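Local coordinates for inositol monophosphatase family protein (Staphylococcus aureus subsp. aureus MSSA476, PDB 4I3Y) that probably hydrolyses inositol monophosphates to inositol and phosphate in a magnesium-dependent reaction inhibited by lithium, at residues K17-W22 against L123-D128. Residues are numbered along the deposited sequence; the frame is centred on the assembly and turned at random.
Sequences KLICSW and LSYVYD
Helical residues Cys20 and Ile19 pack against Tyr125 on the strand segment 123-128, the backbones coming nearest at Cys20 and Tyr125, whose CA atoms lie 8.6 Å apart. The gap is bridged by side chains alone. Ile19 supplies the main touch: its CG2 methyl sits over the centre of one face of the Tyr125 ring, 3.6 Å from the centroid and 14° off the normal, a CH-pi contact. With CG1 of Ile19 beside the backbone N (chi1 -65°), CG2 falls anti to that N and faces the ring, while CG1 passes near the phenol end, 4.0 Å from Tyr125 OH. Cys20 adds a looser sulfur-aromatic contact, its SG approaching Tyr125 CE1 obliquely at 4.0 Å. The phenol points at the helix and back toward its preceding turn, where Tyr125 OH hydrogen-bonds Asp16 OD1, tethering the outer end of the ring and giving the hydroxyl of this buried tyrosine a partner. The contact thus lays helix 12-35 on the seven-stranded mixed sheet of the inositol monophosphatase fold; the Tyr125 side chain lies about 14 Å from a bound magnesium ion. Strand 120-128 runs between antiparallel neighbours 110-117 and 133-138; Ile19 also meets Leu113 of the former, Cys20 touches Leu134 and Lys136 of the latter, and Phe60 and Phe63 of helix 51-67 pack against Ile19.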
loop_
_atom_site.group_PDB
_atom_site.type_symbol
_atom_site.label_atom_id
_atom_site.label_comp_id
_atom_site.label_asym_id
_atom_site.label_seq_id
_atom_site.Cartn_x
_atom_site.Cartn_y
_atom_site.Cartn_z
ATOM N N LYS A 17 9.534 -27.834 -1.354
ATOM C CA LYS A 17 8.824 -28.222 -2.561
ATOM C C LYS A 17 7.355 -28.540 -2.270
ATOM O O LYS A 17 6.438 -28.025 -2.973
ATOM C CB LYS A 17 9.508 -29.426 -3.227
ATOM C CG LYS A 17 8.715 -29.990 -4.406
ATOM C CD LYS A 17 9.666 -30.610 -5.425
ATOM C CE LYS A 17 8.966 -31.515 -6.431
ATOM N NZ LYS A 17 9.035 -30.869 -7.770
ATOM N N LEU A 18 7.096 -29.346 -1.228
ATOM C CA LEU A 18 5.660 -29.610 -0.842
ATOM C C LEU A 18 4.869 -28.319 -0.488
ATOM O O LEU A 18 3.708 -28.158 -0.876
ATOM C CB LEU A 18 5.542 -30.567 0.318
ATOM C CG LEU A 18 5.299 -32.079 0.187
ATOM C CD1 LEU A 18 5.273 -32.527 -1.251
ATOM C CD2 LEU A 18 6.228 -32.901 1.098
ATOM N N ILE A 19 5.489 -27.448 0.302
ATOM C CA ILE A 19 4.759 -26.265 0.791
ATOM C C ILE A 19 4.492 -25.324 -0.399
ATOM O O ILE A 19 3.331 -24.897 -0.618
ATOM C CB ILE A 19 5.556 -25.514 1.870
ATOM C CG1 ILE A 19 5.747 -26.352 3.144
ATOM C CG2 ILE A 19 4.811 -24.244 2.268
ATOM C CD1 ILE A 19 4.434 -26.603 3.856
ATOM N N CYS A 20 5.548 -25.015 -1.178
ATOM C CA CYS A 20 5.373 -24.072 -2.272
ATOM C C CYS A 20 4.307 -24.570 -3.173
ATOM O O CYS A 20 3.538 -23.801 -3.727
ATOM C CB CYS A 20 6.626 -23.857 -3.109
ATOM S SG CYS A 20 7.877 -22.914 -2.299
ATOM N N SER A 21 4.276 -25.878 -3.373
ATOM C CA SER A 21 3.280 -26.489 -4.263
ATOM C C SER A 21 1.806 -26.363 -3.708
ATOM O O SER A 21 0.836 -26.002 -4.442
ATOM C CB SER A 21 3.738 -27.930 -4.540
ATOM O OG SER A 21 2.755 -28.551 -5.311
ATOM N N TRP A 22 1.643 -26.588 -2.398
ATOM C CA TRP A 22 0.329 -26.423 -1.766
ATOM C C TRP A 22 -0.102 -24.936 -1.838
ATOM O O TRP A 22 -1.226 -24.662 -2.129
ATOM C CB TRP A 22 0.320 -26.923 -0.312
ATOM C CG TRP A 22 -1.008 -26.717 0.376
ATOM C CD1 TRP A 22 -2.072 -27.568 0.364
ATOM C CD2 TRP A 22 -1.407 -25.592 1.201
ATOM N NE1 TRP A 22 -3.090 -27.077 1.134
ATOM C CE2 TRP A 22 -2.733 -25.860 1.647
ATOM C CE3 TRP A 22 -0.787 -24.387 1.583
ATOM C CZ2 TRP A 22 -3.457 -24.977 2.438
ATOM C CZ3 TRP A 22 -1.517 -23.492 2.377
ATOM C CH2 TRP A 22 -2.850 -23.810 2.807
ATOM N N LEU A 123 11.905 -23.008 7.856
ATOM C CA LEU A 123 11.172 -22.593 6.608
ATOM C C LEU A 123 10.160 -21.489 6.961
ATOM O O LEU A 123 9.491 -21.553 7.993
ATOM C CB LEU A 123 10.426 -23.745 5.950
ATOM C CG LEU A 123 11.205 -24.974 5.487
ATOM C CD1 LEU A 123 10.209 -26.085 5.082
ATOM C CD2 LEU A 123 12.188 -24.672 4.357
ATOM N N SER A 124 10.097 -20.468 6.123
ATOM C CA SER A 124 9.120 -19.354 6.287
ATOM C C SER A 124 8.502 -18.931 4.983
ATOM O O SER A 124 9.171 -18.965 3.965
ATOM C CB SER A 124 9.792 -18.150 6.929
ATOM O OG SER A 124 10.245 -18.523 8.217
ATOM N N TYR A 125 7.237 -18.517 5.023
ATOM C CA TYR A 125 6.506 -18.194 3.834
ATOM C C TYR A 125 5.578 -17.020 4.102
ATOM O O TYR A 125 4.832 -17.055 5.103
ATOM C CB TYR A 125 5.609 -19.396 3.390
ATOM C CG TYR A 125 6.433 -20.628 3.095
ATOM C CD1 TYR A 125 7.073 -20.782 1.856
ATOM C CD2 TYR A 125 6.664 -21.573 4.089
ATOM C CE1 TYR A 125 7.890 -21.885 1.610
ATOM C CE2 TYR A 125 7.508 -22.636 3.895
ATOM C CZ TYR A 125 8.084 -22.809 2.640
ATOM O OH TYR A 125 8.846 -23.891 2.456
ATOM N N VAL A 126 5.603 -16.037 3.172
ATOM C CA VAL A 126 4.629 -14.945 3.095
ATOM C C VAL A 126 4.105 -14.874 1.668
ATOM O O VAL A 126 4.819 -14.454 0.734
ATOM C CB VAL A 126 5.170 -13.574 3.534
ATOM C CG1 VAL A 126 4.027 -12.541 3.456
ATOM C CG2 VAL A 126 5.725 -13.632 4.971
ATOM N N TYR A 127 2.859 -15.307 1.498
ATOM C CA TYR A 127 2.304 -15.355 0.142
ATOM C C TYR A 127 1.421 -14.177 -0.082
ATOM O O TYR A 127 0.247 -14.180 0.393
ATOM C CB TYR A 127 1.504 -16.666 -0.136
ATOM C CG TYR A 127 1.096 -16.854 -1.595
ATOM C CD1 TYR A 127 1.781 -16.202 -2.640
ATOM C CD2 TYR A 127 0.031 -17.726 -1.940
ATOM C CE1 TYR A 127 1.401 -16.368 -3.958
ATOM C CE2 TYR A 127 -0.379 -17.894 -3.270
ATOM C CZ TYR A 127 0.312 -17.221 -4.254
ATOM O OH TYR A 127 -0.066 -17.401 -5.534
ATOM N N ASP A 128 1.945 -13.215 -0.842
ATOM C CA ASP A 128 1.143 -12.065 -1.276
ATOM C C ASP A 128 0.282 -12.532 -2.436
ATOM O O ASP A 128 0.709 -12.475 -3.598
ATOM C CB ASP A 128 2.095 -10.972 -1.692
ATOM C CG ASP A 128 1.398 -9.715 -2.199
ATOM O OD1 ASP A 128 0.222 -9.703 -2.468
ATOM O OD2 ASP A 128 2.095 -8.730 -2.362
#